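Local coordinates for protein L-rhamnose mutarotase (Formosa agariphila, PDB 6HHN) that catalyses the anomeric interconversion of alpha- and beta-L-rhamnose, a step in the breakdown of the algal polysaccharide ulvan, at residues E13-L21 / P103-Y113. Sequence-based numbering, arbitrary orientation.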
# COMPACT_ATOMS: atom_id res chain seq x y z
N GLU A 13 -5.68 -12.04 7.08
CA GLU A 13 -4.92 -11.94 5.84
C GLU A 13 -4.75 -10.47 5.48
O GLU A 13 -5.66 -9.67 5.71
CB GLU A 13 -5.63 -12.68 4.71
CG GLU A 13 -5.73 -14.18 4.93
CD GLU A 13 -4.38 -14.87 4.83
OE1 GLU A 13 -3.42 -14.25 4.33
OE2 GLU A 13 -4.29 -16.05 5.25
N ARG A 14 -3.60 -10.12 4.91
CA ARG A 14 -3.38 -8.77 4.41
C ARG A 14 -3.52 -8.79 2.90
O ARG A 14 -2.95 -9.66 2.23
CB ARG A 14 -1.99 -8.28 4.80
CG ARG A 14 -1.80 -8.25 6.32
CD ARG A 14 -0.35 -8.08 6.71
NE ARG A 14 0.50 -9.17 6.26
CZ ARG A 14 0.66 -10.32 6.90
NH1 ARG A 14 1.48 -11.24 6.39
NH2 ARG A 14 0.02 -10.57 8.02
N LEU A 15 -4.24 -7.81 2.36
CA LEU A 15 -4.46 -7.68 0.94
C LEU A 15 -4.09 -6.28 0.49
O LEU A 15 -4.37 -5.30 1.19
CB LEU A 15 -5.93 -7.90 0.58
CG LEU A 15 -6.51 -9.30 0.67
CD1 LEU A 15 -7.91 -9.23 0.07
CD2 LEU A 15 -5.64 -10.31 -0.03
N ALA A 16 -3.48 -6.17 -0.68
CA ALA A 16 -3.21 -4.87 -1.26
C ALA A 16 -3.53 -4.91 -2.75
O ALA A 16 -3.35 -5.94 -3.41
CB ALA A 16 -1.74 -4.47 -1.07
N PHE A 17 -3.95 -3.75 -3.26
CA PHE A 17 -4.30 -3.66 -4.67
C PHE A 17 -4.16 -2.23 -5.16
O PHE A 17 -4.19 -1.29 -4.37
CB PHE A 17 -5.69 -4.23 -4.97
CG PHE A 17 -6.81 -3.74 -4.07
CD1 PHE A 17 -7.02 -4.32 -2.83
CD2 PHE A 17 -7.64 -2.71 -4.46
CE1 PHE A 17 -8.05 -3.88 -2.00
CE2 PHE A 17 -8.68 -2.28 -3.63
CZ PHE A 17 -8.87 -2.87 -2.41
N LYS A 18 -4.02 -2.10 -6.48
CA LYS A 18 -3.81 -0.82 -7.14
C LYS A 18 -5.03 -0.50 -7.99
O LYS A 18 -5.52 -1.36 -8.74
CB LYS A 18 -2.56 -0.95 -8.02
CG LYS A 18 -2.30 0.18 -8.97
CD LYS A 18 -1.06 -0.07 -9.86
CE LYS A 18 -1.06 0.88 -11.02
NZ LYS A 18 0.09 0.70 -11.92
N MET A 19 -5.50 0.74 -7.88
CA MET A 19 -6.60 1.26 -8.69
C MET A 19 -6.15 2.54 -9.36
O MET A 19 -5.06 3.05 -9.09
CB MET A 19 -7.85 1.50 -7.84
CG MET A 19 -8.43 0.21 -7.27
SD MET A 19 -9.81 0.46 -6.15
CE MET A 19 -8.95 1.15 -4.74
N LYS A 20 -6.99 3.07 -10.25
CA LYS A 20 -6.64 4.22 -11.07
C LYS A 20 -7.75 5.25 -10.96
O LYS A 20 -8.92 4.94 -11.21
CB LYS A 20 -6.41 3.84 -12.54
CG LYS A 20 -5.23 2.89 -12.86
CD LYS A 20 -3.88 3.49 -12.51
CE LYS A 20 -3.58 4.75 -13.31
NZ LYS A 20 -2.18 5.23 -13.07
N LEU A 21 -7.40 6.46 -10.58
CA LEU A 21 -8.30 7.61 -10.57
C LEU A 21 -8.16 8.38 -11.88
O LEU A 21 -7.09 8.42 -12.50
CB LEU A 21 -7.92 8.49 -9.38
CG LEU A 21 -8.80 9.64 -8.91
CD1 LEU A 21 -10.14 9.13 -8.43
CD2 LEU A 21 -8.10 10.42 -7.81
N PRO A 103 -14.30 -0.82 -10.18
CA PRO A 103 -12.99 -0.25 -10.51
C PRO A 103 -12.04 -1.30 -11.03
O PRO A 103 -12.02 -2.44 -10.58
CB PRO A 103 -12.49 0.32 -9.17
CG PRO A 103 -13.31 -0.29 -8.14
CD PRO A 103 -14.64 -0.67 -8.75
N VAL A 104 -11.26 -0.91 -12.05
CA VAL A 104 -10.10 -1.70 -12.42
C VAL A 104 -9.21 -1.85 -11.20
O VAL A 104 -8.98 -0.90 -10.46
CB VAL A 104 -9.36 -1.01 -13.59
CG1 VAL A 104 -8.07 -1.73 -13.89
CG2 VAL A 104 -10.27 -0.97 -14.82
N SER A 105 -8.71 -3.06 -10.99
CA SER A 105 -7.95 -3.37 -9.78
C SER A 105 -6.86 -4.36 -10.11
O SER A 105 -7.15 -5.41 -10.70
CB SER A 105 -8.90 -3.98 -8.75
OG SER A 105 -8.30 -4.11 -7.49
N ILE A 106 -5.63 -4.04 -9.75
CA ILE A 106 -4.45 -4.88 -9.99
C ILE A 106 -3.96 -5.39 -8.64
O ILE A 106 -3.59 -4.59 -7.78
CB ILE A 106 -3.34 -4.07 -10.69
CG1 ILE A 106 -3.83 -3.47 -12.00
CG2 ILE A 106 -2.09 -4.93 -10.88
CD1 ILE A 106 -3.88 -4.43 -13.12
N PRO A 107 -3.94 -6.70 -8.39
CA PRO A 107 -3.50 -7.17 -7.07
C PRO A 107 -1.99 -7.01 -6.92
O PRO A 107 -1.23 -7.12 -7.88
CB PRO A 107 -3.90 -8.65 -7.06
CG PRO A 107 -3.91 -9.04 -8.51
CD PRO A 107 -4.38 -7.81 -9.26
N LEU A 108 -1.57 -6.78 -5.68
CA LEU A 108 -0.16 -6.62 -5.34
C LEU A 108 0.24 -7.71 -4.36
O LEU A 108 -0.41 -7.89 -3.32
CB LEU A 108 0.07 -5.25 -4.73
CG LEU A 108 -0.40 -4.06 -5.58
CD1 LEU A 108 -0.37 -2.76 -4.79
CD2 LEU A 108 0.43 -3.95 -6.81
N GLU A 109 1.33 -8.41 -4.67
CA GLU A 109 1.77 -9.57 -3.90
C GLU A 109 2.68 -9.14 -2.75
O GLU A 109 3.63 -8.38 -2.94
CB GLU A 109 2.55 -10.49 -4.84
CG GLU A 109 3.15 -11.74 -4.20
CD GLU A 109 4.06 -12.51 -5.16
OE1 GLU A 109 3.91 -12.35 -6.39
OE2 GLU A 109 4.93 -13.27 -4.69
N GLU A 110 2.39 -9.64 -1.54
CA GLU A 110 3.24 -9.31 -0.40
C GLU A 110 4.59 -10.01 -0.53
O GLU A 110 4.65 -11.23 -0.74
CB GLU A 110 2.57 -9.69 0.92
CG GLU A 110 3.26 -9.05 2.11
CD GLU A 110 2.57 -9.37 3.42
OE1 GLU A 110 2.48 -10.57 3.76
OE2 GLU A 110 2.13 -8.41 4.10
N VAL A 111 5.67 -9.24 -0.42
CA VAL A 111 7.03 -9.78 -0.49
C VAL A 111 7.81 -9.60 0.80
O VAL A 111 8.94 -10.12 0.91
CB VAL A 111 7.82 -9.21 -1.69
CG1 VAL A 111 7.24 -9.73 -3.01
CG2 VAL A 111 7.82 -7.70 -1.69
N PHE A 112 7.28 -8.86 1.77
CA PHE A 112 7.90 -8.72 3.08
C PHE A 112 6.82 -8.40 4.10
O PHE A 112 5.92 -7.61 3.81
CB PHE A 112 8.94 -7.59 3.06
CG PHE A 112 9.51 -7.27 4.41
CD1 PHE A 112 10.36 -8.16 5.06
CD2 PHE A 112 9.20 -6.08 5.04
CE1 PHE A 112 10.89 -7.85 6.29
CE2 PHE A 112 9.72 -5.78 6.29
CZ PHE A 112 10.56 -6.66 6.90
N TYR A 113 6.93 -9.00 5.29
CA TYR A 113 6.10 -8.62 6.42
C TYR A 113 6.91 -8.73 7.71
O TYR A 113 7.54 -9.77 7.95
CB TYR A 113 4.85 -9.49 6.51
CG TYR A 113 4.00 -9.22 7.75
CD1 TYR A 113 3.31 -8.02 7.91
CD2 TYR A 113 3.89 -10.17 8.75
CE1 TYR A 113 2.54 -7.77 9.02
CE2 TYR A 113 3.13 -9.93 9.87
CZ TYR A 113 2.46 -8.73 10.00
OH TYR A 113 1.70 -8.49 11.12
O HOH W 1 -2.26 -8.68 -1.70
O HOH W 2 -9.50 1.78 -10.79
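R14 reaches E110 and Y113 by a bend at chi3 (-62°), which turns its guanidinium across the gap between strands 13-20 and 106-114, while E110, with CG opposite its backbone N (chi1 -165°), extends to meet it. The salt bridge is side-on and two-pronged: R14 NE donates to E110 OE2 at 2.8 Å and R14 NH1 to E110 OE1 at 2.9 Å, each along a syn lone pair and close to the guanidinium plane. Arginine suits this place because its edge can serve the carboxylate while a face remains for an aromatic ring. That face lies flat on Y113, with R14 CZ 3.5 Å from the ring centroid and the planes only 4° apart, a cation-pi stack. E110 OE2 also accepts from S53 of the second subunit, which further fixes the carboxylate.

Further from this salt bridge, towards the C-terminal end of strand 13-20, the backbones close up antiparallel. K18 and I106 form a hydrogen-bonded pair, K18 N to I106 O at 2.8 Å and I106 N to K18 O at 2.9 Å. At the adjoining non-hydrogen-bonded pair, P107 faces F17, where a proline costs no inter-strand bond for want of an N-H. Where the strands part, water 1 bridges A16 N and L108 O; water 2 similarly joins K20 N to V104 O. M19 SD makes an apolar van der Waals contact with P103 CB at 4.0 Å, the side chains lying alongside each other. F17 lies beside Y52 and P103 beside W88, both probably substrate-binding. Through strand 106-114 the sheet runs on across the subunit interface, typical of the dimeric alpha/beta-barrel fold of rhamnose mutarotases.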